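Local coordinates for replication protein (Sphinx1.76-related DNA, PDB 6H24) that probably initiates replication of the DNA that encodes it, this chain being the N-terminal winged-helix (WH1) domain of the longer protein, at residues N16-L19 / V20-R23; R123-E126 / Q127-Y131. All blocks are in the same frame, centred on the assembly; numbering follows the deposited sequence.

Contact 1 of 2, residues N16-L19 / V20-R23; sequences NLAL and VEQR
Ala18 and Glu21 meet at the start of helix 19-34, where Ala18 holds the N-cap position and has no side-chain acceptor to offer the first turn. The polar contacts come first. The backbone N of Ala18 donates to Glu21 OE1 at 3.0 Å, approaching from above the carboxylate plane, 55° out of it. This is the side-chain-to-N-cap bond of a capping box, without its reciprocal side-chain partner. Glu21 brings its acid group there with CG beside its own backbone N (chi1 -66°) and the chain extended beyond. Its other oxygen, OE2, forms a salt bridge with Arg77, so both carboxylate oxygens are engaged. The backbone then takes over: Gln22 N bonds to Ala18 O, and Arg23 N reaches Leu19 O at 2.9 Å.

Van der Waals contacts flank this turn. Leu17 crosses the Glu21 side chain at about a right angle, its methine CG lying 3.9 Å from the carboxylate oxygen Glu21 OE2, and its CB also rests against Gln22 CG at 4.1 Å. On the helix proper, the extended Arg23 chain passes Leu19 at a slant, and Leu19 CD2 sits over the centre of one guanidinium face, 3.6 Å from Arg23 CZ.

Glu21 thus reaches back to hold the Ala18 N-H, a bond that the alanine side chain cannot return to Glu21 N. A carboxylate near the helix N-terminus should interact favourably with the helix dipole, and, being paired with Arg77, probably remains ionised although Glu21 is buried.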
loop_
_atom_site.group_PDB
_atom_site.type_symbol
_atom_site.label_atom_id
_atom_site.label_comp_id
_atom_site.label_asym_id
_atom_site.label_seq_id
_atom_site.Cartn_x
_atom_site.Cartn_y
_atom_site.Cartn_z
ATOM N N ASN A 16 17.627 -6.335 0.230
ATOM C CA ASN A 16 17.327 -6.373 1.655
ATOM C C ASN A 16 16.324 -7.459 2.008
ATOM O O ASN A 16 16.217 -7.831 3.182
ATOM C CB ASN A 16 16.752 -5.031 2.115
ATOM C CG ASN A 16 17.613 -3.859 1.712
ATOM O OD1 ASN A 16 18.840 -3.935 1.731
ATOM N ND2 ASN A 16 16.969 -2.759 1.338
ATOM N N LEU A 17 15.579 -7.963 1.027
ATOM C CA LEU A 17 14.579 -8.978 1.304
ATOM C C LEU A 17 15.260 -10.285 1.685
ATOM O O LEU A 17 16.241 -10.697 1.062
ATOM C CB LEU A 17 13.697 -9.213 0.077
ATOM C CG LEU A 17 12.488 -8.305 -0.129
ATOM C CD1 LEU A 17 12.892 -6.839 -0.075
ATOM C CD2 LEU A 17 11.799 -8.657 -1.443
ATOM N N ALA A 18 14.713 -10.958 2.691
ATOM C CA ALA A 18 15.132 -12.317 2.996
ATOM C C ALA A 18 14.733 -13.271 1.871
ATOM O O ALA A 18 13.852 -12.981 1.053
ATOM C CB ALA A 18 14.519 -12.777 4.321
ATOM N N LEU A 19 15.405 -14.426 1.834
ATOM C CA LEU A 19 15.110 -15.418 0.805
ATOM C C LEU A 19 13.630 -15.789 0.806
ATOM O O LEU A 19 13.022 -15.925 -0.259
ATOM C CB LEU A 19 15.972 -16.664 1.014
ATOM C CG LEU A 19 15.780 -17.821 0.035
ATOM C CD1 LEU A 19 16.083 -17.400 -1.394
ATOM C CD2 LEU A 19 16.648 -19.009 0.444
ATOM N N VAL A 20 13.031 -15.954 1.989
ATOM C CA VAL A 20 11.633 -16.375 2.027
ATOM C C VAL A 20 10.737 -15.299 1.417
ATOM O O VAL A 20 9.705 -15.610 0.808
ATOM C CB VAL A 20 11.191 -16.720 3.459
ATOM C CG1 VAL A 20 11.290 -15.507 4.371
ATOM C CG2 VAL A 20 9.781 -17.301 3.429
ATOM N N GLU A 21 11.105 -14.027 1.571
ATOM C CA GLU A 21 10.322 -12.951 0.973
ATOM C C GLU A 21 10.464 -12.955 -0.545
ATOM O O GLU A 21 9.492 -12.709 -1.265
ATOM C CB GLU A 21 10.761 -11.607 1.536
ATOM C CG GLU A 21 10.478 -11.387 3.011
ATOM C CD GLU A 21 11.134 -10.114 3.487
ATOM O OE1 GLU A 21 12.219 -10.193 4.104
ATOM O OE2 GLU A 21 10.576 -9.028 3.218
ATOM N N GLN A 22 11.677 -13.215 -1.039
ATOM C CA GLN A 22 11.881 -13.370 -2.473
ATOM C C GLN A 22 11.046 -14.515 -3.022
ATOM O O GLN A 22 10.427 -14.392 -4.088
ATOM C CB GLN A 22 13.362 -13.608 -2.767
ATOM C CG GLN A 22 14.250 -12.464 -2.338
ATOM C CD GLN A 22 15.694 -12.672 -2.724
ATOM O OE1 GLN A 22 16.041 -13.651 -3.384
ATOM N NE2 GLN A 22 16.551 -11.745 -2.314
ATOM N N ARG A 23 11.000 -15.631 -2.297
ATOM C CA ARG A 23 10.238 -16.783 -2.755
ATOM C C ARG A 23 8.739 -16.534 -2.650
ATOM O O ARG A 23 7.973 -17.002 -3.502
ATOM C CB ARG A 23 10.657 -18.019 -1.963
ATOM C CG ARG A 23 12.044 -18.500 -2.360
ATOM C CD ARG A 23 12.518 -19.619 -1.475
ATOM N NE ARG A 23 13.733 -20.245 -1.983
ATOM C CZ ARG A 23 14.428 -21.157 -1.313
ATOM N NH1 ARG A 23 14.033 -21.525 -0.102
ATOM N NH2 ARG A 23 15.522 -21.687 -1.842
#

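Contact 2 of 2, residues R123-E126 / Q127-Y131; sequences RLEE and QFTQY
Gln127 folds its aliphatic base over the end of the preceding turn, with CB 3.4 Å from Arg123 O. The same oxygen accepts the backbone N of Gln127 at 2.8 Å. Beyond CB the chain runs anti to the backbone N and then bends at chi2 (82°), carrying the amide off the helix so that NE2 can bond to Ser14 OG, close to the end of helix 2-14.

Leu124 contributes both a carbonyl and a branch. Its O accepts Phe128 N at 2.9 Å and also lies obliquely against the Phe128 ring, 3.4 Å from CG. Its CD2 touches Phe128 CZ at 4.0 Å, and the two side chains run side by side into the interior. There Leu124 meets Leu10 and Met11 of helix 2-14, whereas Phe128 packs on Gln22 and Ile25 of helix 19-34. Helix 121-128 is the last helix modelled in this winged-helix domain, and these two buried residues, one turn apart, form part of its inward face.

Towards the outer side, Glu126 sends OE1 to Arg123 NH1 at 3.1 Å, a salt bridge one turn back whose hydrogen bond is weak. Arg123 has a further acidic partner in Asp7, to which its NE is paired. One turn later the helix stops at Thr129, whose OG1 donates to Glu125 O at 2.6 Å. That hydroxyl stands beside its own backbone N (chi1 -62°), which places it within reach of the carbonyl four residues back; Thr129 N makes only a weak bond to the same oxygen. The Glu125 carboxylate, pointing the same way as Thr129, pairs through OE2 with Arg33. A water joins Tyr131 OH to Glu126 O, the latter bond being weak.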
loop_
_atom_site.group_PDB
_atom_site.type_symbol
_atom_site.label_atom_id
_atom_site.label_comp_id
_atom_site.label_asym_id
_atom_site.label_seq_id
_atom_site.Cartn_x
_atom_site.Cartn_y
_atom_site.Cartn_z
ATOM N N ARG A 123 10.773 -7.923 -13.813
ATOM C CA ARG A 123 12.150 -7.688 -13.393
ATOM C C ARG A 123 12.433 -8.365 -12.057
ATOM O O ARG A 123 13.521 -8.917 -11.848
ATOM C CB ARG A 123 12.423 -6.189 -13.297
ATOM C CG ARG A 123 12.437 -5.477 -14.641
ATOM C CD ARG A 123 13.739 -5.733 -15.396
ATOM N NE ARG A 123 14.896 -5.178 -14.694
ATOM C CZ ARG A 123 15.816 -5.893 -14.047
ATOM N NH1 ARG A 123 15.746 -7.217 -14.000
ATOM N NH2 ARG A 123 16.819 -5.271 -13.445
ATOM N N LEU A 124 11.467 -8.333 -11.134
ATOM C CA LEU A 124 11.650 -9.035 -9.868
ATOM C C LEU A 124 11.722 -10.542 -10.079
ATOM O O LEU A 124 12.497 -11.227 -9.406
ATOM C CB LEU A 124 10.530 -8.698 -8.888
ATOM C CG LEU A 124 10.517 -7.272 -8.336
ATOM C CD1 LEU A 124 9.266 -7.044 -7.487
ATOM C CD2 LEU A 124 11.775 -6.981 -7.532
ATOM N N GLU A 125 10.890 -11.086 -10.971
ATOM C CA GLU A 125 10.976 -12.517 -11.257
ATOM C C GLU A 125 12.383 -12.873 -11.727
ATOM O O GLU A 125 12.933 -13.905 -11.325
ATOM C CB GLU A 125 9.897 -12.928 -12.263
ATOM C CG GLU A 125 9.901 -14.428 -12.596
ATOM C CD GLU A 125 8.753 -14.866 -13.504
ATOM O OE1 GLU A 125 8.112 -14.010 -14.154
ATOM O OE2 GLU A 125 8.507 -16.093 -13.582
ATOM N N GLU A 126 12.983 -12.025 -12.574
ATOM C CA GLU A 126 14.349 -12.248 -13.041
ATOM C C GLU A 126 15.340 -12.135 -11.890
ATOM O O GLU A 126 16.219 -12.988 -11.721
ATOM C CB GLU A 126 14.707 -11.231 -14.132
ATOM C CG GLU A 126 13.869 -11.344 -15.397
ATOM C CD GLU A 126 14.059 -10.172 -16.352
ATOM O OE1 GLU A 126 14.923 -9.306 -16.092
ATOM O OE2 GLU A 126 13.335 -10.118 -17.368
ATOM N N GLN A 127 15.186 -11.091 -11.072
ATOM C CA GLN A 127 16.100 -10.839 -9.967
ATOM C C GLN A 127 16.130 -12.004 -8.988
ATOM O O GLN A 127 17.186 -12.345 -8.442
ATOM C CB GLN A 127 15.662 -9.555 -9.250
ATOM C CG GLN A 127 16.608 -9.055 -8.182
ATOM C CD GLN A 127 17.759 -8.263 -8.756
ATOM O OE1 GLN A 127 18.084 -8.385 -9.941
ATOM N NE2 GLN A 127 18.385 -7.439 -7.921
ATOM N N PHE A 128 14.970 -12.589 -8.720
ATOM C CA PHE A 128 14.800 -13.594 -7.681
ATOM C C PHE A 128 14.942 -15.033 -8.150
ATOM O O PHE A 128 15.109 -15.919 -7.307
ATOM C CB PHE A 128 13.433 -13.391 -7.019
ATOM C CG PHE A 128 13.308 -12.095 -6.252
ATOM C CD1 PHE A 128 14.432 -11.400 -5.825
ATOM C CD2 PHE A 128 12.062 -11.561 -5.988
ATOM C CE1 PHE A 128 14.307 -10.209 -5.122
ATOM C CE2 PHE A 128 11.935 -10.371 -5.290
ATOM C CZ PHE A 128 13.057 -9.695 -4.862
ATOM N N THR A 129 14.851 -15.308 -9.448
ATOM C CA THR A 129 14.967 -16.685 -9.902
ATOM C C THR A 129 16.383 -17.193 -9.684
ATOM O O THR A 129 17.360 -16.543 -10.076
ATOM C CB THR A 129 14.607 -16.819 -11.381
ATOM O OG1 THR A 129 13.244 -16.440 -11.588
ATOM C CG2 THR A 129 14.804 -18.266 -11.835
ATOM N N GLN A 130 16.488 -18.358 -9.067
ATOM C CA GLN A 130 17.762 -19.016 -8.853
ATOM C C GLN A 130 17.788 -20.294 -9.670
ATOM O O GLN A 130 16.748 -20.895 -9.955
ATOM C CB GLN A 130 17.993 -19.327 -7.375
ATOM C CG GLN A 130 18.243 -18.089 -6.541
ATOM C CD GLN A 130 18.177 -18.376 -5.061
ATOM O OE1 GLN A 130 17.908 -19.504 -4.648
ATOM N NE2 GLN A 130 18.412 -17.353 -4.249
ATOM N N TYR A 131 18.985 -20.688 -10.065
ATOM C CA TYR A 131 19.155 -21.843 -10.919
ATOM C C TYR A 131 19.991 -22.910 -10.231
ATOM O O TYR A 131 19.901 -24.092 -10.571
ATOM C CB TYR A 131 19.785 -21.401 -12.238
ATOM C CG TYR A 131 19.017 -20.271 -12.899
ATOM C CD1 TYR A 131 17.959 -20.537 -13.759
ATOM C CD2 TYR A 131 19.343 -18.942 -12.660
ATOM C CE1 TYR A 131 17.249 -19.513 -14.365
ATOM C CE2 TYR A 131 18.640 -17.913 -13.261
ATOM C CZ TYR A 131 17.595 -18.204 -14.117
ATOM O OH TYR A 131 16.889 -17.181 -14.715
HETATM O O HOH W 1 17.538 -14.383 -14.593
#

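Contact 1 frames the beginning of helix 19-34 and contact 2 the end of helix 121-128, so the pair sets an N-terminal helix boundary beside a C-terminal one; their centres are about 11 Å apart. The two meet directly through Phe128. Its CD1 lies 3.6 Å from Gln22 CD, and its CZ lies 3.8 Å from Leu17 CD2, so the ring belonging to one helix end packs against the loop residue Leu17 and the first-turn residue Gln22 of the other. Further out, Gln130 NE2 approaches Leu19 CD1 at 3.7 Å. Regions remote in sequence are thereby joined within one WH1 domain, mainly by van der Waals packing.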